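Local coordinates for protein CurF (Lyngbya majuscula, PDB 5DP2) that probably forms the cyclopropane ring of curacin A as an NADP-dependent member of the enoyl reductase family, at residues A[39-44]-A[86-91]; A[144-149]-A[173-178]; A[163-168]-A[187-192]; A[310-315]-A[332-337]. All blocks are in the same frame, centred on the assembly; numbering follows the deposited sequence. Where two conformers were deposited one is given.

Contact 1: residues A[39-44]-A[86-91]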
# COMPACT_ATOMS: atom_id res chain seq x y z
N VAL A 39 8.41 21.12 8.45
CA VAL A 39 8.11 21.50 7.08
C VAL A 39 6.59 21.41 6.88
O VAL A 39 5.97 20.45 7.34
CB VAL A 39 8.79 20.53 6.07
CG1 VAL A 39 8.52 20.91 4.64
CG2 VAL A 39 10.30 20.47 6.30
N GLU A 40 6.01 22.40 6.19
CA GLU A 40 4.58 22.38 5.85
C GLU A 40 4.41 22.06 4.36
O GLU A 40 4.97 22.76 3.49
CB GLU A 40 3.90 23.71 6.16
CG GLU A 40 2.38 23.64 6.00
CD GLU A 40 1.68 24.94 6.19
OE1 GLU A 40 0.54 24.91 6.74
OE2 GLU A 40 2.24 25.98 5.77
N VAL A 41 3.62 21.02 4.08
CA VAL A 41 3.34 20.56 2.73
C VAL A 41 1.84 20.79 2.42
O VAL A 41 0.97 20.40 3.21
CB VAL A 41 3.66 19.07 2.58
CG1 VAL A 41 3.39 18.60 1.15
CG2 VAL A 41 5.11 18.80 2.98
N GLN A 42 1.56 21.43 1.29
CA GLN A 42 0.18 21.52 0.77
C GLN A 42 -0.09 20.26 -0.05
O GLN A 42 0.60 20.00 -1.07
CB GLN A 42 0.00 22.77 -0.08
CG GLN A 42 -1.46 22.91 -0.50
CD GLN A 42 -1.77 24.20 -1.16
OE1 GLN A 42 -0.95 25.08 -1.26
NE2 GLN A 42 -2.99 24.34 -1.61
N ILE A 43 -1.03 19.44 0.39
CA ILE A 43 -1.31 18.18 -0.26
C ILE A 43 -1.97 18.43 -1.61
O ILE A 43 -2.87 19.25 -1.73
CB ILE A 43 -2.21 17.29 0.65
CG1 ILE A 43 -1.53 17.05 1.99
CG2 ILE A 43 -2.57 16.00 -0.05
CD1 ILE A 43 -0.18 16.36 1.94
N LYS A 44 -1.51 17.68 -2.64
CA LYS A 44 -2.10 17.75 -3.96
C LYS A 44 -2.85 16.48 -4.35
O LYS A 44 -3.86 16.56 -5.05
CB LYS A 44 -1.04 18.11 -5.00
CG LYS A 44 -0.32 19.44 -4.74
CD LYS A 44 -1.23 20.65 -4.88
CE LYS A 44 -0.64 21.92 -4.30
NZ LYS A 44 0.49 22.41 -5.14
N GLY A 86 2.65 16.26 -2.49
CA GLY A 86 2.30 17.67 -2.52
C GLY A 86 3.50 18.55 -2.67
O GLY A 86 4.58 18.12 -3.12
N THR A 87 3.30 19.82 -2.32
CA THR A 87 4.29 20.87 -2.55
C THR A 87 4.64 21.54 -1.24
O THR A 87 3.75 21.91 -0.47
CB THR A 87 3.72 21.93 -3.51
OG1 THR A 87 3.23 21.26 -4.69
CG2 THR A 87 4.74 22.99 -3.87
N VAL A 88 5.94 21.70 -0.97
CA VAL A 88 6.36 22.42 0.24
C VAL A 88 5.94 23.90 0.11
O VAL A 88 6.32 24.57 -0.85
CB VAL A 88 7.89 22.29 0.42
CG1 VAL A 88 8.37 23.15 1.59
CG2 VAL A 88 8.27 20.84 0.64
N VAL A 89 5.18 24.38 1.10
CA VAL A 89 4.70 25.77 1.09
C VAL A 89 5.30 26.64 2.18
O VAL A 89 5.24 27.86 2.06
CB VAL A 89 3.17 25.86 1.09
CG1 VAL A 89 2.61 25.36 -0.24
CG2 VAL A 89 2.56 25.15 2.29
N ALA A 90 5.85 26.05 3.23
CA ALA A 90 6.52 26.83 4.29
C ALA A 90 7.52 25.89 4.94
O ALA A 90 7.26 24.70 5.08
CB ALA A 90 5.52 27.38 5.31
N VAL A 91 8.65 26.45 5.37
CA VAL A 91 9.70 25.67 5.97
C VAL A 91 10.11 26.31 7.29
O VAL A 91 10.27 27.53 7.39
CB VAL A 91 10.89 25.55 4.99
CG1 VAL A 91 11.98 24.70 5.55
CG2 VAL A 91 10.43 24.96 3.64
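The backbones of E40 and Q42 carry the hydrogen bonds that join these antiparallel strands. E40 N gives a bond to A90 O at 2.8 Å. E40 O takes V89 N at 2.9 Å and also a weak bond from A90 N. Q42 and T87 pair both ways, Q42 N to T87 O and T87 N to Q42 O. In one of its two conformers the K44 chain bends so that NZ comes 3.0 Å from T87 OG1; this bond is less certain. V39 CG1 meets V88 CG1 at 3.8 Å, the side chains crossing at about a right angle. At the bulge, V89 CG1 rests on Q42 CB at 3.7 Å, and V89 CG2 lies by E40 OE2. The carboxylate of E40 has its charge partner elsewhere, in R31. G86 packs its CA against Q42 O, where a side chain would clash. Across from E40 the other strand fits in two residues, V89 and A90, a classic beta bulge in the mixed sheet of the GroES-like domain.

Contact 2: residues A[144-149]-A[173-178]. With NAP (NADP nicotinamide-adenine-dinucleotide phosphate), chain B.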
# COMPACT_ATOMS: atom_id res chain seq x y z
N PHE A 144 6.39 0.22 -1.82
CA PHE A 144 7.30 -0.04 -0.71
C PHE A 144 6.96 -1.39 -0.07
O PHE A 144 7.86 -2.15 0.30
CB PHE A 144 7.32 1.11 0.31
CG PHE A 144 8.12 2.33 -0.12
CD1 PHE A 144 7.95 2.95 -1.36
CD2 PHE A 144 9.05 2.89 0.75
CE1 PHE A 144 8.67 4.07 -1.71
CE2 PHE A 144 9.78 4.02 0.40
CZ PHE A 144 9.58 4.61 -0.83
N THR A 145 5.65 -1.70 0.06
CA THR A 145 5.23 -2.99 0.61
C THR A 145 5.70 -4.13 -0.27
O THR A 145 6.27 -5.12 0.20
CB THR A 145 3.69 -2.99 0.74
OG1 THR A 145 3.27 -1.97 1.65
CG2 THR A 145 3.17 -4.32 1.27
N ALA A 146 5.42 -4.02 -1.57
CA ALA A 146 5.76 -5.10 -2.49
C ALA A 146 7.28 -5.29 -2.60
O ALA A 146 7.76 -6.41 -2.70
CB ALA A 146 5.13 -4.87 -3.84
N TYR A 147 8.04 -4.19 -2.60
CA TYR A 147 9.49 -4.30 -2.70
C TYR A 147 10.08 -4.92 -1.44
O TYR A 147 10.94 -5.81 -1.51
CB TYR A 147 10.10 -2.91 -2.95
CG TYR A 147 11.59 -2.95 -3.23
CD1 TYR A 147 12.07 -3.20 -4.50
CD2 TYR A 147 12.52 -2.74 -2.23
CE1 TYR A 147 13.42 -3.22 -4.78
CE2 TYR A 147 13.89 -2.78 -2.50
CZ TYR A 147 14.32 -3.03 -3.78
OH TYR A 147 15.68 -3.06 -4.09
N TYR A 148 9.63 -4.46 -0.27
CA TYR A 148 10.14 -5.04 0.97
C TYR A 148 9.87 -6.54 1.01
O TYR A 148 10.74 -7.35 1.34
CB TYR A 148 9.54 -4.31 2.17
CG TYR A 148 10.10 -4.79 3.47
CD1 TYR A 148 11.46 -4.70 3.75
CD2 TYR A 148 9.26 -5.34 4.45
CE1 TYR A 148 11.98 -5.12 4.95
CE2 TYR A 148 9.77 -5.75 5.66
CZ TYR A 148 11.13 -5.65 5.92
OH TYR A 148 11.66 -6.07 7.13
N GLY A 149 8.64 -6.94 0.67
CA GLY A 149 8.30 -8.35 0.70
C GLY A 149 9.05 -9.18 -0.33
O GLY A 149 9.58 -10.25 -0.01
N GLN A 173 -0.81 -5.02 -7.93
CA GLN A 173 -0.31 -4.46 -9.19
C GLN A 173 1.17 -4.10 -9.06
O GLN A 173 1.97 -4.32 -9.98
CB GLN A 173 -1.11 -3.22 -9.59
CG GLN A 173 -2.48 -3.57 -10.19
CD GLN A 173 -2.38 -3.91 -11.67
OE1 GLN A 173 -2.09 -3.03 -12.49
NE2 GLN A 173 -2.60 -5.16 -12.02
N ALA A 174 1.55 -3.49 -7.92
CA ALA A 174 2.96 -3.18 -7.68
C ALA A 174 3.80 -4.45 -7.64
O ALA A 174 4.90 -4.50 -8.21
CB ALA A 174 3.12 -2.39 -6.39
N ALA A 175 3.29 -5.48 -6.98
CA ALA A 175 3.98 -6.76 -6.91
C ALA A 175 4.16 -7.38 -8.29
O ALA A 175 5.22 -7.96 -8.56
CB ALA A 175 3.26 -7.70 -5.96
N VAL A 176 3.15 -7.30 -9.16
CA VAL A 176 3.33 -7.84 -10.52
C VAL A 176 4.46 -7.11 -11.23
O VAL A 176 5.34 -7.73 -11.83
CB VAL A 176 2.01 -7.77 -11.34
CG1 VAL A 176 2.29 -8.12 -12.80
CG2 VAL A 176 0.96 -8.70 -10.76
N GLN A 177 4.46 -5.78 -11.18
CA GLN A 177 5.51 -5.03 -11.85
C GLN A 177 6.88 -5.43 -11.31
O GLN A 177 7.84 -5.64 -12.07
CB GLN A 177 5.35 -3.52 -11.67
CG GLN A 177 4.26 -2.89 -12.51
CD GLN A 177 4.45 -1.38 -12.58
OE1 GLN A 177 5.57 -0.90 -12.76
NE2 GLN A 177 3.36 -0.64 -12.46
N LEU A 178 7.02 -5.50 -9.99
CA LEU A 178 8.31 -5.83 -9.39
C LEU A 178 8.73 -7.27 -9.69
O LEU A 178 9.90 -7.53 -10.02
CB LEU A 178 8.27 -5.58 -7.88
CG LEU A 178 8.43 -4.13 -7.50
CD1 LEU A 178 7.94 -3.91 -6.08
CD2 LEU A 178 9.88 -3.70 -7.63
PA NAP B . -6.36 -3.43 -2.82
O1A NAP B . -6.39 -2.39 -3.88
O2A NAP B . -5.54 -4.65 -3.02
O5B NAP B . -7.89 -3.82 -2.51
C5B NAP B . -8.22 -5.02 -1.80
C4B NAP B . -8.08 -6.27 -2.64
O4B NAP B . -8.60 -7.35 -1.91
C3B NAP B . -8.79 -6.21 -3.96
O3B NAP B . -7.81 -6.27 -5.00
C2B NAP B . -9.73 -7.43 -3.97
O2B NAP B . -9.73 -8.24 -5.11
C1B NAP B . -9.19 -8.28 -2.84
N9A NAP B . -10.21 -9.00 -2.09
C8A NAP B . -10.95 -8.53 -1.03
N7A NAP B . -11.79 -9.48 -0.57
C5A NAP B . -11.58 -10.57 -1.33
C6A NAP B . -12.12 -11.89 -1.37
N6A NAP B . -13.08 -12.25 -0.49
N1A NAP B . -11.66 -12.73 -2.29
C2A NAP B . -10.72 -12.34 -3.14
N3A NAP B . -10.13 -11.14 -3.20
C4A NAP B . -10.58 -10.26 -2.31
O3 NAP B . -5.94 -2.77 -1.42
PN NAP B . -4.49 -2.35 -0.89
O1N NAP B . -4.65 -1.08 -0.15
O2N NAP B . -3.48 -2.42 -1.99
O5D NAP B . -4.22 -3.47 0.17
C5D NAP B . -4.04 -4.83 -0.28
C4D NAP B . -4.19 -5.80 0.91
O4D NAP B . -2.97 -5.81 1.61
C3D NAP B . -5.25 -5.40 1.95
O3D NAP B . -5.73 -6.60 2.58
C2D NAP B . -4.48 -4.52 2.90
O2D NAP B . -5.10 -4.52 4.19
C1D NAP B . -3.13 -5.19 2.90
N1N NAP B . -1.90 -4.38 3.06
C2N NAP B . -1.01 -4.70 4.03
C3N NAP B . 0.17 -3.98 4.22
C7N NAP B . 1.12 -4.38 5.30
O7N NAP B . 2.01 -3.59 5.52
N7N NAP B . 0.94 -5.57 5.93
C4N NAP B . 0.45 -2.90 3.38
C5N NAP B . -0.48 -2.59 2.39
C6N NAP B . -1.65 -3.34 2.24
P2B NAP B . -10.43 -7.86 -6.49
O1X NAP B . -9.64 -6.70 -7.08
O2X NAP B . -10.30 -9.13 -7.29
O3X NAP B . -11.85 -7.47 -6.17
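L178 fills the angle between A146 and Y147 with its two methyl groups. Its CB carries CG anti to the carbonyl carbon (chi1 -79°), and the branch at CG then splits the contact. CD1 reaches Y147 N at 3.5 Å and A146 CB at 3.7 Å. CD2 meets the ring edge of Y147 at CD1, 3.9 Å away and near the ring plane. The hydroxyl of that ring is hydrogen-bonded to D298. A146 CB also lies 4.0 Å from A175 CB. No hydrogen bond crosses; the contact is made by methyl groups and the Y147 ring. T145, next to A146, turns to the cofactor instead: its OG1 is 3.4 Å from C4N of the NADP nicotinamide. With an alanine in place of T145, M141 O would probably lose its hydroxyl partner and a gap would open beside the nicotinamide. The axes of the two short segments cross at -47°. Helix 170-181 packs on one flank of helix 140-153, while L295 and L299 of helix 290-305 touch F144 and Y147.

Contact 3: residues A[163-168]-A[187-192]. With NAP (NADP nicotinamide-adenine-dinucleotide phosphate), chain B.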
# COMPACT_ATOMS: atom_id res chain seq x y z
N LEU A 163 3.41 -16.48 -7.04
CA LEU A 163 1.94 -16.35 -7.04
C LEU A 163 1.56 -15.06 -6.29
O LEU A 163 1.93 -14.88 -5.13
CB LEU A 163 1.34 -17.57 -6.35
CG LEU A 163 -0.17 -17.61 -6.15
CD1 LEU A 163 -0.91 -17.61 -7.46
CD2 LEU A 163 -0.53 -18.84 -5.34
N ILE A 164 0.83 -14.19 -6.99
CA ILE A 164 0.41 -12.90 -6.47
C ILE A 164 -1.11 -12.89 -6.41
O ILE A 164 -1.78 -12.89 -7.44
CB ILE A 164 0.93 -11.73 -7.32
CG1 ILE A 164 2.46 -11.78 -7.36
CG2 ILE A 164 0.42 -10.40 -6.79
CD1 ILE A 164 3.10 -10.86 -8.32
N HIS A 165 -1.65 -12.87 -5.19
CA HIS A 165 -3.10 -12.80 -4.99
C HIS A 165 -3.61 -11.38 -5.09
O HIS A 165 -2.91 -10.42 -4.82
CB HIS A 165 -3.49 -13.44 -3.67
CG HIS A 165 -3.37 -14.91 -3.68
ND1 HIS A 165 -4.16 -15.68 -4.51
CD2 HIS A 165 -2.57 -15.75 -2.98
CE1 HIS A 165 -3.83 -16.94 -4.30
NE2 HIS A 165 -2.88 -17.02 -3.38
N ALA A 166 -4.88 -11.25 -5.48
CA ALA A 166 -5.51 -9.93 -5.57
C ALA A 166 -4.63 -9.02 -6.42
O ALA A 166 -4.35 -7.84 -6.09
CB ALA A 166 -5.80 -9.33 -4.21
N ALA A 167 -4.23 -9.54 -7.58
CA ALA A 167 -3.25 -8.88 -8.44
C ALA A 167 -3.79 -7.64 -9.15
O ALA A 167 -3.01 -6.90 -9.73
CB ALA A 167 -2.68 -9.90 -9.43
N SER A 168 -5.11 -7.43 -9.07
CA SER A 168 -5.77 -6.24 -9.56
C SER A 168 -5.66 -5.03 -8.63
O SER A 168 -5.94 -3.92 -9.08
CB SER A 168 -7.26 -6.63 -9.71
OG SER A 168 -7.66 -7.51 -8.63
N PHE A 187 2.19 -15.84 -11.53
CA PHE A 187 0.89 -16.48 -11.52
C PHE A 187 -0.01 -15.53 -10.73
O PHE A 187 0.35 -15.15 -9.62
CB PHE A 187 0.96 -17.84 -10.83
CG PHE A 187 1.79 -18.88 -11.54
CD1 PHE A 187 3.17 -18.78 -11.62
CD2 PHE A 187 1.20 -19.97 -12.12
CE1 PHE A 187 3.93 -19.72 -12.27
CE2 PHE A 187 1.95 -20.92 -12.78
CZ PHE A 187 3.32 -20.80 -12.85
N ALA A 188 -1.09 -15.07 -11.29
CA ALA A 188 -1.93 -14.05 -10.63
C ALA A 188 -3.31 -14.59 -10.35
O ALA A 188 -3.84 -15.42 -11.09
CB ALA A 188 -2.04 -12.83 -11.53
N THR A 189 -3.90 -14.09 -9.27
CA THR A 189 -5.34 -14.31 -9.03
C THR A 189 -6.06 -12.98 -8.93
O THR A 189 -5.52 -11.98 -8.44
CB THR A 189 -5.63 -15.17 -7.79
OG1 THR A 189 -5.41 -14.39 -6.61
CG2 THR A 189 -4.82 -16.45 -7.79
N THR A 190 -7.31 -12.96 -9.39
CA THR A 190 -8.17 -11.80 -9.28
C THR A 190 -9.62 -12.28 -9.47
O THR A 190 -9.88 -13.44 -9.80
CB THR A 190 -7.78 -10.71 -10.32
OG1 THR A 190 -8.54 -9.54 -10.09
CG2 THR A 190 -8.03 -11.16 -11.75
N SER A 191 -10.56 -11.38 -9.26
CA SER A 191 -11.97 -11.75 -9.38
C SER A 191 -12.31 -12.02 -10.85
O SER A 191 -11.67 -11.47 -11.77
CB SER A 191 -12.83 -10.63 -8.83
OG SER A 191 -12.60 -10.44 -7.44
N PRO A 192 -13.34 -12.85 -11.12
CA PRO A 192 -13.62 -13.27 -12.50
C PRO A 192 -13.71 -12.15 -13.54
O PRO A 192 -13.21 -12.32 -14.66
CB PRO A 192 -14.92 -14.06 -12.36
CG PRO A 192 -14.79 -14.67 -11.00
CD PRO A 192 -14.15 -13.62 -10.15
PA NAP B . -6.36 -3.43 -2.82
O1A NAP B . -6.39 -2.39 -3.88
O2A NAP B . -5.54 -4.65 -3.02
O5B NAP B . -7.89 -3.82 -2.51
C5B NAP B . -8.22 -5.02 -1.80
C4B NAP B . -8.08 -6.27 -2.64
O4B NAP B . -8.60 -7.35 -1.91
C3B NAP B . -8.79 -6.21 -3.96
O3B NAP B . -7.81 -6.27 -5.00
C2B NAP B . -9.73 -7.43 -3.97
O2B NAP B . -9.73 -8.24 -5.11
C1B NAP B . -9.19 -8.28 -2.84
N9A NAP B . -10.21 -9.00 -2.09
C8A NAP B . -10.95 -8.53 -1.03
N7A NAP B . -11.79 -9.48 -0.57
C5A NAP B . -11.58 -10.57 -1.33
C6A NAP B . -12.12 -11.89 -1.37
N6A NAP B . -13.08 -12.25 -0.49
N1A NAP B . -11.66 -12.73 -2.29
C2A NAP B . -10.72 -12.34 -3.14
N3A NAP B . -10.13 -11.14 -3.20
C4A NAP B . -10.58 -10.26 -2.31
O3 NAP B . -5.94 -2.77 -1.42
PN NAP B . -4.49 -2.35 -0.89
O1N NAP B . -4.65 -1.08 -0.15
O2N NAP B . -3.48 -2.42 -1.99
O5D NAP B . -4.22 -3.47 0.17
C5D NAP B . -4.04 -4.83 -0.28
C4D NAP B . -4.19 -5.80 0.91
O4D NAP B . -2.97 -5.81 1.61
C3D NAP B . -5.25 -5.40 1.95
O3D NAP B . -5.73 -6.60 2.58
C2D NAP B . -4.48 -4.52 2.90
O2D NAP B . -5.10 -4.52 4.19
C1D NAP B . -3.13 -5.19 2.90
N1N NAP B . -1.90 -4.38 3.06
C2N NAP B . -1.01 -4.70 4.03
C3N NAP B . 0.17 -3.98 4.22
C7N NAP B . 1.12 -4.38 5.30
O7N NAP B . 2.01 -3.59 5.52
N7N NAP B . 0.94 -5.57 5.93
C4N NAP B . 0.45 -2.90 3.38
C5N NAP B . -0.48 -2.59 2.39
C6N NAP B . -1.65 -3.34 2.24
P2B NAP B . -10.43 -7.86 -6.49
O1X NAP B . -9.64 -6.70 -7.08
O2X NAP B . -10.30 -9.13 -7.29
O3X NAP B . -11.85 -7.47 -6.17
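T189 meets the 163-168 segment with its backbone and its hydroxyl. Its N bonds I164 O at 3.0 Å, and its O takes A167 N at 2.9 Å in a nearly straight bond (174°). T189 OG1 lies between its own backbone N and carbonyl carbon (chi1 74°). There it meets H165 ND1 at 2.8 Å, at the edge of the imidazole and near its plane; either atom could be the donor. A166 N adds a weak bond to the same hydroxyl. H165 NE2 is taken by N243, so both ring nitrogens have partners. A leucine in place of H165 would probably leave the T189 hydroxyl and N243 without these mates. Further back, I164 N bonds F187 O at 2.8 Å. These are neighbouring parallel strands of a Rossmann-type sheet, joined through helix 170-181 in a beta-alpha-beta unit. Past the strand ends the donors turn to the 2'-phosphate of NADP. S168 OG gives a bond to O1X at 2.6 Å. S191 grips O2X twice, through OG at 2.7 Å and N at 3.0 Å. T190 OG1 lies 2.7 Å from S168 OG, and its proton may go there or, weakly, to O2X. A167 CB packs on A188 CB.

Contact 4: residues A[310-315]-A[332-337]. With NAP (NADP nicotinamide-adenine-dinucleotide phosphate), chain B.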
# COMPACT_ATOMS: atom_id res chain seq x y z
N PRO A 310 3.96 4.20 -12.76
CA PRO A 310 2.81 4.42 -11.91
C PRO A 310 1.78 3.32 -12.12
O PRO A 310 1.63 2.73 -13.21
CB PRO A 310 2.24 5.76 -12.38
CG PRO A 310 3.33 6.42 -13.11
CD PRO A 310 4.25 5.37 -13.62
N LEU A 311 1.02 3.04 -11.06
CA LEU A 311 -0.11 2.10 -11.19
C LEU A 311 -1.22 2.70 -12.02
O LEU A 311 -1.37 3.92 -12.07
CB LEU A 311 -0.67 1.75 -9.80
CG LEU A 311 0.32 1.17 -8.81
CD1 LEU A 311 -0.42 0.79 -7.53
CD2 LEU A 311 1.11 -0.00 -9.40
N PRO A 312 -2.07 1.85 -12.61
CA PRO A 312 -3.38 2.34 -13.10
C PRO A 312 -4.09 3.06 -11.96
O PRO A 312 -3.95 2.65 -10.80
CB PRO A 312 -4.12 1.05 -13.51
CG PRO A 312 -3.02 0.07 -13.76
CD PRO A 312 -1.99 0.38 -12.73
N TYR A 313 -4.85 4.08 -12.31
CA TYR A 313 -5.53 4.84 -11.26
C TYR A 313 -6.86 5.39 -11.76
O TYR A 313 -7.13 5.49 -12.95
CB TYR A 313 -4.65 5.99 -10.73
CG TYR A 313 -4.28 7.04 -11.76
CD1 TYR A 313 -5.19 8.04 -12.12
CD2 TYR A 313 -3.05 7.00 -12.41
CE1 TYR A 313 -4.87 8.98 -13.09
CE2 TYR A 313 -2.71 7.95 -13.37
CZ TYR A 313 -3.63 8.94 -13.70
OH TYR A 313 -3.30 9.87 -14.67
N LYS A 314 -7.68 5.77 -10.78
CA LYS A 314 -8.91 6.50 -10.99
C LYS A 314 -8.94 7.68 -10.01
O LYS A 314 -8.70 7.47 -8.81
CB LYS A 314 -10.14 5.62 -10.79
CG LYS A 314 -11.43 6.40 -11.09
CD LYS A 314 -12.68 5.56 -11.03
CE LYS A 314 -13.92 6.40 -11.15
NZ LYS A 314 -14.11 6.85 -12.54
N VAL A 315 -9.21 8.87 -10.54
CA VAL A 315 -9.20 10.09 -9.72
C VAL A 315 -10.62 10.44 -9.27
O VAL A 315 -11.59 10.35 -10.04
CB VAL A 315 -8.61 11.27 -10.50
CG1 VAL A 315 -8.77 12.60 -9.77
CG2 VAL A 315 -7.16 11.03 -10.83
N LYS A 332 -14.16 -1.89 -7.19
CA LYS A 332 -14.49 -1.53 -8.56
C LYS A 332 -13.28 -1.21 -9.41
O LYS A 332 -13.43 -0.80 -10.57
CB LYS A 332 -15.45 -0.33 -8.56
CG LYS A 332 -16.77 -0.59 -7.89
CD LYS A 332 -17.63 0.66 -7.94
CE LYS A 332 -19.05 0.41 -7.52
NZ LYS A 332 -19.90 1.60 -7.79
N HIS A 333 -12.10 -1.38 -8.84
CA HIS A 333 -10.87 -0.78 -9.37
C HIS A 333 -9.86 -1.77 -9.93
O HIS A 333 -9.87 -2.96 -9.68
CB HIS A 333 -10.20 -0.02 -8.22
CG HIS A 333 -9.73 -0.93 -7.14
ND1 HIS A 333 -10.55 -1.87 -6.54
CD2 HIS A 333 -8.50 -1.08 -6.59
CE1 HIS A 333 -9.82 -2.56 -5.68
NE2 HIS A 333 -8.58 -2.09 -5.68
N ILE A 334 -8.92 -1.20 -10.69
CA ILE A 334 -7.62 -1.80 -10.98
C ILE A 334 -6.58 -0.77 -10.53
O ILE A 334 -6.61 0.38 -11.00
CB ILE A 334 -7.42 -2.08 -12.48
CG1 ILE A 334 -8.54 -2.94 -13.06
CG2 ILE A 334 -6.02 -2.64 -12.73
CD1 ILE A 334 -8.47 -4.37 -12.63
N GLY A 335 -5.66 -1.15 -9.65
CA GLY A 335 -4.61 -0.21 -9.23
C GLY A 335 -5.02 0.62 -8.04
O GLY A 335 -5.37 0.07 -6.97
N LYS A 336 -4.95 1.94 -8.19
CA LYS A 336 -5.07 2.88 -7.09
C LYS A 336 -6.28 3.83 -7.28
O LYS A 336 -6.59 4.24 -8.40
CB LYS A 336 -3.77 3.71 -6.95
CG LYS A 336 -3.44 4.20 -5.53
CD LYS A 336 -2.84 3.10 -4.66
CE LYS A 336 -2.57 3.57 -3.22
NZ LYS A 336 -1.91 2.52 -2.38
N ILE A 337 -6.89 4.22 -6.15
CA ILE A 337 -7.89 5.27 -6.15
C ILE A 337 -7.25 6.50 -5.53
O ILE A 337 -6.75 6.44 -4.40
CB ILE A 337 -9.13 4.78 -5.42
CG1 ILE A 337 -9.67 3.53 -6.13
CG2 ILE A 337 -10.16 5.90 -5.34
CD1 ILE A 337 -10.49 2.65 -5.22
PA NAP B . -6.36 -3.43 -2.82
O1A NAP B . -6.39 -2.39 -3.88
O2A NAP B . -5.54 -4.65 -3.02
O5B NAP B . -7.89 -3.82 -2.51
C5B NAP B . -8.22 -5.02 -1.80
C4B NAP B . -8.08 -6.27 -2.64
O4B NAP B . -8.60 -7.35 -1.91
C3B NAP B . -8.79 -6.21 -3.96
O3B NAP B . -7.81 -6.27 -5.00
C2B NAP B . -9.73 -7.43 -3.97
O2B NAP B . -9.73 -8.24 -5.11
C1B NAP B . -9.19 -8.28 -2.84
N9A NAP B . -10.21 -9.00 -2.09
C8A NAP B . -10.95 -8.53 -1.03
N7A NAP B . -11.79 -9.48 -0.57
C5A NAP B . -11.58 -10.57 -1.33
C6A NAP B . -12.12 -11.89 -1.37
N6A NAP B . -13.08 -12.25 -0.49
N1A NAP B . -11.66 -12.73 -2.29
C2A NAP B . -10.72 -12.34 -3.14
N3A NAP B . -10.13 -11.14 -3.20
C4A NAP B . -10.58 -10.26 -2.31
O3 NAP B . -5.94 -2.77 -1.42
PN NAP B . -4.49 -2.35 -0.89
O1N NAP B . -4.65 -1.08 -0.15
O2N NAP B . -3.48 -2.42 -1.99
O5D NAP B . -4.22 -3.47 0.17
C5D NAP B . -4.04 -4.83 -0.28
C4D NAP B . -4.19 -5.80 0.91
O4D NAP B . -2.97 -5.81 1.61
C3D NAP B . -5.25 -5.40 1.95
O3D NAP B . -5.73 -6.60 2.58
C2D NAP B . -4.48 -4.52 2.90
O2D NAP B . -5.10 -4.52 4.19
C1D NAP B . -3.13 -5.19 2.90
N1N NAP B . -1.90 -4.38 3.06
C2N NAP B . -1.01 -4.70 4.03
C3N NAP B . 0.17 -3.98 4.22
C7N NAP B . 1.12 -4.38 5.30
O7N NAP B . 2.01 -3.59 5.52
N7N NAP B . 0.94 -5.57 5.93
C4N NAP B . 0.45 -2.90 3.38
C5N NAP B . -0.48 -2.59 2.39
C6N NAP B . -1.65 -3.34 2.24
P2B NAP B . -10.43 -7.86 -6.49
O1X NAP B . -9.64 -6.70 -7.08
O2X NAP B . -10.30 -9.13 -7.29
O3X NAP B . -11.85 -7.47 -6.17
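P312 O receives K336 N at 2.9 Å, and the CA of G335 comes to 3.3 Å of the same oxygen. The amide donor is tilted 19° from the carbonyl plane. The next bond runs the other way: K314 N reaches K336 O at 3.0 Å, nearly along the C=O axis. K336 O also receives a CA-H contact from Y313, at 3.1 Å from its CA. These bonds set Y313 beside K336 and K314 beside I337 as parallel pairs. G335 sits where P312 O presses close. Backbone angles of phi 89° and psi -124° suit only glycine readily, and a CB would run into P312 O. Side chains add little across the strands. The P312 ring meets I334 obliquely, with CG and CG2 4.2 Å apart. In one of its two conformers K336 bends at chi2 and heads off from the strand pair, and its NZ forms a salt bridge with E83 and hydrogen bonds with S142 and N49. Just before the strand, H333 turns to the cofactor. Its NE2 donates to O1A of the NADP pyrophosphate at 2.9 Å, with the acceptor at the ring edge. Strands 313-317 and 336-340 are the two strands of a beta-alpha-beta unit, linked by helix 321-329. L328 of that helix touches H333 and I337. On its other edge strand 336-340 pairs antiparallel with strand 39-48. Q173 of helix 170-181 touches L311, P312 and I334.

In the fold
Contacts 2 and 3 are wholly buried, while contacts 1 and 4 are partly buried and contact 4 has exposed residues. Contacts 1 and 4 belong to the same mixed sheet, since strands 39-48 and 336-340 are neighbours in it. The first is antiparallel and bulged, the second parallel. Contact 3 is parallel too, but in the separate six-stranded sheet. Contact 2 is the apolar one, with no hydrogen bond between its helices. Its helix 170-181 links the two strands of contact 3. S168 O and G335 N join contacts 3 and 4 by a probable hydrogen bond. Contacts 2, 3 and 4 touch NADP at the nicotinamide, 2'-phosphate and pyrophosphate respectively. Contact 1 lies about 37 Å from contact 3, centre to centre.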